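Local coordinates for protein phosphatase (Mycoplasma pneumoniae M129, PDB 1T71) that probably hydrolyses phosphoester bonds, perhaps those of 2',3'-cyclic nucleotides, at a two-iron centre of the calcineurin-like metallophosphoesterase kind, at residues V204-N218 against F234-V246. Sequence-based numbering, arbitrary orientation.
Sequences VGMCGPGFGSVIGAN and FEVSKCGAQLNGV
Cys207 and Leu243 meet at the apolar centre, SG modelled doubtfully close to CD2 of the leucine. With SG anti to its carbonyl carbon (chi1 -69°), the cysteine suits these apolar surroundings while its sulfur also takes a weak hydrogen bond from the backbone N of Asn244. Beside this pair, Val204 uses both apolar branches, CG1 over the CA of Gly245 at 3.5 Å and CG2 near Val246 CG2. Outward from here, Asn244 and Gln242 bring side-chain amides to the backbone of the other segment. Asn244 ND2 gives an almost straight bond to Met206 O (2.8 Å, 178°), in the plane of both amide and carbonyl. Gln242 reaches farther: its extended chain brings NE2 to a lone pair of Pro209 O at 2.9 Å, while the Met206 thioether crosses it at about a right angle, CE against NE2. A water joins Gln242 OE1 to Met206 N. Gly208 and Gln242 form one antiparallel hydrogen-bonded pair, and Gly210 N gives a hydrogen bond to Cys239 O. Gly210 comes so close to Ala241, CA to CA 3.9 Å, that a side chain pointing across would collide. Farther out, Ser237 packs CB tightly on Ser213 CB (3.5 Å), and its OG accepts from Cys239 N in an ST turn. At the polar edge Asn218 N bonds to Glu235 O at 2.9 Å, just before helix 219-226. Helix 15-23 packs on Cys207 and Leu243, and Met206 touches the iron ligand His185; strand 206-207 pairs in parallel with strand 12-13, and strand 241-249 lies antiparallel between strands 6-10 and 259-267.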
loop_
_atom_site.group_PDB
_atom_site.type_symbol
_atom_site.label_atom_id
_atom_site.label_comp_id
_atom_site.label_asym_id
_atom_site.label_seq_id
_atom_site.Cartn_x
_atom_site.Cartn_y
_atom_site.Cartn_z
ATOM N N VAL A 204 -4.003 5.861 -1.255
ATOM C CA VAL A 204 -4.713 4.916 -2.110
ATOM C C VAL A 204 -5.934 4.326 -1.408
ATOM O O VAL A 204 -6.956 4.039 -2.032
ATOM C CB VAL A 204 -3.792 3.754 -2.533
ATOM C CG1 VAL A 204 -4.579 2.732 -3.362
ATOM C CG2 VAL A 204 -2.611 4.291 -3.321
ATOM N N GLY A 205 -5.836 4.153 -0.101
ATOM C CA GLY A 205 -6.947 3.567 0.626
ATOM C C GLY A 205 -6.606 2.154 1.055
ATOM O O GLY A 205 -5.460 1.720 0.939
ATOM N N MET A 206 -7.613 1.426 1.517
ATOM C CA MET A 206 -7.429 0.068 2.012
ATOM C C MET A 206 -8.270 -0.991 1.293
ATOM O O MET A 206 -9.323 -0.693 0.719
ATOM C CB MET A 206 -7.768 0.055 3.513
ATOM C CG MET A 206 -7.988 -1.310 4.146
ATOM S SD MET A 206 -8.630 -1.212 5.855
ATOM C CE MET A 206 -10.269 -0.588 5.554
ATOM N N CYS A 207 -7.776 -2.223 1.306
ATOM C CA CYS A 207 -8.502 -3.357 0.745
ATOM C C CYS A 207 -8.750 -4.233 1.977
ATOM O O CYS A 207 -7.866 -4.970 2.412
ATOM C CB CYS A 207 -7.655 -4.108 -0.287
ATOM S SG CYS A 207 -7.351 -3.203 -1.838
ATOM N N GLY A 208 -9.937 -4.108 2.564
ATOM C CA GLY A 208 -10.266 -4.878 3.751
ATOM C C GLY A 208 -11.704 -4.674 4.190
ATOM O O GLY A 208 -12.571 -4.467 3.343
ATOM N N PRO A 209 -11.997 -4.733 5.502
ATOM C CA PRO A 209 -13.364 -4.544 5.999
ATOM C C PRO A 209 -13.977 -3.260 5.451
ATOM O O PRO A 209 -13.265 -2.278 5.215
ATOM C CB PRO A 209 -13.173 -4.500 7.514
ATOM C CG PRO A 209 -12.010 -5.423 7.719
ATOM C CD PRO A 209 -11.070 -4.993 6.617
ATOM N N GLY A 210 -15.295 -3.271 5.255
ATOM C CA GLY A 210 -15.973 -2.104 4.715
ATOM C C GLY A 210 -16.694 -1.209 5.709
ATOM O O GLY A 210 -16.260 -1.041 6.851
ATOM N N PHE A 211 -17.807 -0.624 5.269
ATOM C CA PHE A 211 -18.577 0.264 6.124
ATOM C C PHE A 211 -19.165 -0.504 7.298
ATOM O O PHE A 211 -19.932 -1.450 7.122
ATOM C CB PHE A 211 -19.692 0.951 5.328
ATOM C CG PHE A 211 -20.217 2.192 5.992
ATOM C CD1 PHE A 211 -21.136 2.106 7.034
ATOM C CD2 PHE A 211 -19.749 3.449 5.612
ATOM C CE1 PHE A 211 -21.581 3.253 7.693
ATOM C CE2 PHE A 211 -20.189 4.600 6.262
ATOM C CZ PHE A 211 -21.107 4.498 7.306
ATOM N N GLY A 212 -18.805 -0.083 8.503
ATOM C CA GLY A 212 -19.283 -0.768 9.688
ATOM C C GLY A 212 -18.079 -1.131 10.531
ATOM O O GLY A 212 -18.206 -1.728 11.600
ATOM N N SER A 213 -16.899 -0.772 10.030
ATOM C CA SER A 213 -15.645 -1.025 10.728
ATOM C C SER A 213 -14.929 0.313 10.852
ATOM O O SER A 213 -15.290 1.277 10.174
ATOM C CB SER A 213 -14.764 -1.989 9.927
ATOM O OG SER A 213 -14.005 -1.299 8.946
ATOM N N VAL A 214 -13.924 0.380 11.716
ATOM C CA VAL A 214 -13.168 1.615 11.878
ATOM C C VAL A 214 -11.782 1.400 11.291
ATOM O O VAL A 214 -10.893 0.850 11.950
ATOM C CB VAL A 214 -13.033 2.022 13.373
ATOM C CG1 VAL A 214 -12.094 3.214 13.524
ATOM C CG2 VAL A 214 -14.396 2.372 13.936
ATOM N N ILE A 215 -11.606 1.795 10.034
ATOM C CA ILE A 215 -10.301 1.654 9.411
ATOM C C ILE A 215 -9.882 0.179 9.396
ATOM O O ILE A 215 -8.702 -0.144 9.352
ATOM C CB ILE A 215 -9.283 2.546 10.193
ATOM C CG1 ILE A 215 -9.607 4.010 9.924
ATOM C CG2 ILE A 215 -7.870 2.294 9.782
ATOM C CD1 ILE A 215 -9.600 4.355 8.452
ATOM N N GLY A 216 -10.873 -0.712 9.426
ATOM C CA GLY A 216 -10.602 -2.141 9.404
ATOM C C GLY A 216 -10.855 -2.876 10.717
ATOM O O GLY A 216 -11.021 -4.100 10.730
ATOM N N ALA A 217 -10.894 -2.135 11.821
ATOM C CA ALA A 217 -11.110 -2.735 13.137
ATOM C C ALA A 217 -12.565 -2.685 13.605
ATOM O O ALA A 217 -13.355 -1.860 13.142
ATOM C CB ALA A 217 -10.212 -2.046 14.172
ATOM N N ASN A 218 -12.910 -3.580 14.524
ATOM C CA ASN A 218 -14.251 -3.626 15.082
ATOM C C ASN A 218 -14.484 -2.294 15.786
ATOM O O ASN A 218 -13.634 -1.832 16.545
ATOM C CB ASN A 218 -14.364 -4.776 16.082
ATOM C CG ASN A 218 -15.616 -4.689 16.928
ATOM O OD1 ASN A 218 -16.731 -4.613 16.412
ATOM N ND2 ASN A 218 -15.436 -4.700 18.242
ATOM N N PHE A 234 -7.424 -4.697 20.004
ATOM C CA PHE A 234 -8.142 -4.379 18.775
ATOM C C PHE A 234 -8.562 -5.724 18.179
ATOM O O PHE A 234 -7.943 -6.752 18.454
ATOM C CB PHE A 234 -7.243 -3.641 17.776
ATOM C CG PHE A 234 -6.604 -4.543 16.751
ATOM C CD1 PHE A 234 -5.562 -5.396 17.102
ATOM C CD2 PHE A 234 -7.066 -4.555 15.438
ATOM C CE1 PHE A 234 -4.990 -6.249 16.158
ATOM C CE2 PHE A 234 -6.502 -5.404 14.487
ATOM C CZ PHE A 234 -5.462 -6.252 14.847
ATOM N N GLU A 235 -9.600 -5.715 17.352
ATOM C CA GLU A 235 -10.083 -6.944 16.740
ATOM C C GLU A 235 -10.370 -6.688 15.264
ATOM O O GLU A 235 -10.883 -5.628 14.909
ATOM C CB GLU A 235 -11.356 -7.389 17.453
ATOM C CG GLU A 235 -11.785 -8.811 17.179
ATOM C CD GLU A 235 -13.013 -9.199 17.991
ATOM O OE1 GLU A 235 -14.132 -8.766 17.633
ATOM O OE2 GLU A 235 -12.856 -9.927 18.997
ATOM N N VAL A 236 -10.022 -7.642 14.405
ATOM C CA VAL A 236 -10.272 -7.500 12.975
ATOM C C VAL A 236 -11.779 -7.552 12.704
ATOM O O VAL A 236 -12.479 -8.418 13.229
ATOM C CB VAL A 236 -9.588 -8.625 12.160
ATOM C CG1 VAL A 236 -9.990 -8.519 10.695
ATOM C CG2 VAL A 236 -8.074 -8.538 12.299
ATOM N N SER A 237 -12.274 -6.627 11.884
ATOM C CA SER A 237 -13.698 -6.585 11.551
ATOM C C SER A 237 -14.059 -7.575 10.445
ATOM O O SER A 237 -13.261 -7.823 9.540
ATOM C CB SER A 237 -14.098 -5.175 11.109
ATOM O OG SER A 237 -15.368 -5.176 10.482
ATOM N N LYS A 238 -15.263 -8.136 10.527
ATOM C CA LYS A 238 -15.746 -9.086 9.529
ATOM C C LYS A 238 -16.926 -8.442 8.813
ATOM O O LYS A 238 -17.666 -9.106 8.087
ATOM C CB LYS A 238 -16.223 -10.378 10.200
ATOM C CG LYS A 238 -15.171 -11.097 11.024
ATOM C CD LYS A 238 -15.815 -12.143 11.932
ATOM C CE LYS A 238 -14.818 -12.692 12.943
ATOM N NZ LYS A 238 -15.492 -13.462 14.030
ATOM N N CYS A 239 -17.095 -7.141 9.026
ATOM C CA CYS A 239 -18.206 -6.410 8.436
ATOM C C CYS A 239 -17.945 -5.899 7.019
ATOM O O CYS A 239 -17.187 -4.951 6.817
ATOM C CB CYS A 239 -18.583 -5.241 9.348
ATOM S SG CYS A 239 -20.175 -4.489 8.958
ATOM N N GLY A 240 -18.578 -6.545 6.044
ATOM C CA GLY A 240 -18.446 -6.146 4.652
ATOM C C GLY A 240 -17.031 -6.057 4.115
ATOM O O GLY A 240 -16.113 -6.654 4.671
ATOM N N ALA A 241 -16.846 -5.305 3.032
ATOM C CA ALA A 241 -15.522 -5.178 2.437
ATOM C C ALA A 241 -15.402 -4.044 1.436
ATOM O O ALA A 241 -16.392 -3.580 0.869
ATOM C CB ALA A 241 -15.133 -6.488 1.762
ATOM N N GLN A 242 -14.168 -3.608 1.217
ATOM C CA GLN A 242 -13.898 -2.549 0.262
ATOM C C GLN A 242 -12.561 -2.792 -0.408
ATOM O O GLN A 242 -11.634 -3.346 0.195
ATOM C CB GLN A 242 -13.900 -1.173 0.949
ATOM C CG GLN A 242 -12.851 -1.001 2.046
ATOM C CD GLN A 242 -12.922 0.358 2.716
ATOM O OE1 GLN A 242 -12.744 1.392 2.071
ATOM N NE2 GLN A 242 -13.187 0.365 4.016
ATOM N N LEU A 243 -12.480 -2.387 -1.666
ATOM C CA LEU A 243 -11.276 -2.524 -2.463
ATOM C C LEU A 243 -10.965 -1.132 -2.994
ATOM O O LEU A 243 -11.828 -0.488 -3.589
ATOM C CB LEU A 243 -11.531 -3.489 -3.626
ATOM C CG LEU A 243 -10.476 -3.724 -4.715
ATOM C CD1 LEU A 243 -10.189 -2.447 -5.477
ATOM C CD2 LEU A 243 -9.222 -4.259 -4.092
ATOM N N ASN A 244 -9.737 -0.673 -2.776
ATOM C CA ASN A 244 -9.322 0.643 -3.235
ATOM C C ASN A 244 -7.959 0.567 -3.903
ATOM O O ASN A 244 -7.027 -0.052 -3.385
ATOM C CB ASN A 244 -9.273 1.609 -2.055
ATOM C CG ASN A 244 -10.648 1.908 -1.498
ATOM O OD1 ASN A 244 -11.372 2.750 -2.029
ATOM N ND2 ASN A 244 -11.026 1.207 -0.433
ATOM N N GLY A 245 -7.841 1.195 -5.065
ATOM C CA GLY A 245 -6.578 1.157 -5.767
ATOM C C GLY A 245 -6.461 2.216 -6.834
ATOM O O GLY A 245 -7.315 3.100 -6.967
ATOM N N VAL A 246 -5.382 2.127 -7.595
ATOM C CA VAL A 246 -5.126 3.065 -8.664
ATOM C C VAL A 246 -4.632 2.350 -9.912
ATOM O O VAL A 246 -3.740 1.495 -9.842
ATOM C CB VAL A 246 -4.048 4.085 -8.259
ATOM C CG1 VAL A 246 -3.658 4.938 -9.463
ATOM C CG2 VAL A 246 -4.557 4.954 -7.123
HETATM O O HOH W 1 -8.113 4.717 -4.669
HETATM O O HOH W 2 -10.152 2.377 2.313
HETATM O O HOH W 3 -11.187 -3.230 17.594
#